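Local coordinates for cellulase (PDB 3B7M), which probably hydrolyses internal beta-1,4-glucosidic bonds of cellulose, as a family 12 endoglucanase engineered in its active surface, at residues A[54-59]-A[198-203]. Residues are numbered along the deposited sequence; the frame is centred on the assembly and turned at random.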
# COMPACT_ATOMS: atom_id res chain seq x y z
N ASN A 54 13.98 -11.94 -4.11
CA ASN A 54 12.83 -12.10 -3.23
C ASN A 54 12.42 -10.83 -2.50
O ASN A 54 11.35 -10.79 -1.91
CB ASN A 54 13.03 -13.25 -2.23
CG ASN A 54 12.47 -14.57 -2.74
OD1 ASN A 54 12.44 -14.81 -3.94
ND2 ASN A 54 12.01 -15.43 -1.82
N ASN A 55 13.27 -9.80 -2.57
CA ASN A 55 13.00 -8.52 -1.93
C ASN A 55 12.52 -7.44 -2.90
O ASN A 55 12.94 -7.40 -4.07
CB ASN A 55 14.23 -8.02 -1.14
CG ASN A 55 15.41 -7.73 -2.03
OD1 ASN A 55 15.74 -8.52 -2.92
ND2 ASN A 55 16.05 -6.58 -1.82
N VAL A 56 11.64 -6.57 -2.41
CA VAL A 56 11.06 -5.47 -3.17
C VAL A 56 12.15 -4.49 -3.66
O VAL A 56 13.04 -4.11 -2.88
CB VAL A 56 10.04 -4.68 -2.31
CG1 VAL A 56 9.54 -3.46 -3.03
CG2 VAL A 56 8.87 -5.57 -1.93
N ALA A 57 12.07 -4.12 -4.94
CA ALA A 57 12.95 -3.12 -5.53
C ALA A 57 12.43 -1.70 -5.28
O ALA A 57 13.20 -0.79 -4.97
CB ALA A 57 13.09 -3.36 -7.01
N ALA A 58 11.12 -1.52 -5.41
CA ALA A 58 10.50 -0.20 -5.41
C ALA A 58 9.03 -0.32 -5.08
O ALA A 58 8.42 -1.38 -5.30
CB ALA A 58 10.67 0.45 -6.77
N TYR A 59 8.46 0.77 -4.57
CA TYR A 59 7.02 0.82 -4.31
C TYR A 59 6.52 2.22 -4.66
O TYR A 59 6.27 3.05 -3.76
CB TYR A 59 6.74 0.46 -2.84
CG TYR A 59 5.27 0.52 -2.40
CD1 TYR A 59 4.27 -0.13 -3.12
CD2 TYR A 59 4.91 1.19 -1.23
CE1 TYR A 59 2.93 -0.10 -2.70
CE2 TYR A 59 3.58 1.23 -0.80
CZ TYR A 59 2.60 0.59 -1.54
OH TYR A 59 1.29 0.65 -1.11
N GLU A 198 4.27 -2.78 -5.59
CA GLU A 198 5.57 -3.28 -5.14
C GLU A 198 6.21 -3.96 -6.35
O GLU A 198 5.66 -4.94 -6.86
CB GLU A 198 5.43 -4.29 -3.99
CG GLU A 198 4.97 -3.68 -2.67
CD GLU A 198 5.27 -4.58 -1.47
OE1 GLU A 198 4.89 -5.77 -1.49
OE2 GLU A 198 5.89 -4.08 -0.50
N LEU A 199 7.34 -3.42 -6.82
CA LEU A 199 8.02 -3.92 -8.02
C LEU A 199 9.18 -4.83 -7.66
O LEU A 199 10.01 -4.50 -6.80
CB LEU A 199 8.50 -2.76 -8.90
CG LEU A 199 7.43 -1.79 -9.38
CD1 LEU A 199 8.01 -0.75 -10.32
CD2 LEU A 199 6.27 -2.55 -10.07
N PHE A 200 9.23 -6.00 -8.29
CA PHE A 200 10.36 -6.90 -8.10
C PHE A 200 11.17 -6.94 -9.39
O PHE A 200 12.36 -6.65 -9.38
CB PHE A 200 9.91 -8.30 -7.68
CG PHE A 200 9.26 -8.35 -6.32
CD1 PHE A 200 7.95 -7.89 -6.14
CD2 PHE A 200 9.95 -8.85 -5.22
CE1 PHE A 200 7.34 -7.94 -4.89
CE2 PHE A 200 9.35 -8.90 -3.97
CZ PHE A 200 8.04 -8.45 -3.80
N THR A 201 10.52 -7.30 -10.50
CA THR A 201 11.16 -7.22 -11.81
C THR A 201 10.24 -6.54 -12.81
O THR A 201 9.06 -6.89 -12.91
CB THR A 201 11.68 -8.62 -12.35
OG1 THR A 201 10.79 -9.15 -13.34
CG2 THR A 201 11.84 -9.61 -11.26
N GLY A 202 10.76 -5.53 -13.52
CA GLY A 202 9.95 -4.82 -14.52
C GLY A 202 8.90 -3.97 -13.84
O GLY A 202 9.14 -3.44 -12.75
N GLY A 203 7.74 -3.84 -14.47
CA GLY A 203 6.68 -2.98 -13.96
C GLY A 203 6.18 -1.92 -14.92
O GLY A 203 5.15 -1.30 -14.68
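V56 lies over one face of the F200 ring, its CA 4.2 Å from the centroid of that ring and 23° off the normal, a CH-pi contact displaced toward the rim. The valine's second branch reaches farther round: CG2, anti to the carbonyl carbon, meets F200 CZ at 3.5 Å and also the E198 carboxylate, with OE2 3.6 Å away. A branched, compact residue suits this place because it fills the angle between ring and acid. The ring's edge is turned to the backbone, where N54 O approaches CE2 at 3.4 Å. With an alanine at F200, V56 would probably face a gap beneath CA and lose the CZ contact to CG2. E198 runs obliquely past Y59, E198 CG lying 3.6 Å from Y59 CD1, with ring and carboxylate planes nearly perpendicular (82°). The tyrosine's hydroxyl is hydrogen-bonded to A95 O.

Between these side chains the backbones form a classic beta bulge: A57 and A58 both face L199. A57 N gives a 2.8 Å bond to L199 O, while A58 N reaches the same oxygen only weakly; L199 N returns a nearly straight 2.8 Å bond to A58 O. Alanine suits position 57, its methyl wedged between L199 O, H50 and N52. The contact fastens the loop leading into strand 61-65 to strand 189-199 at E198 and L199; in the beta-jelly-roll sheet 189-199 lies between 61-65 and 91-101.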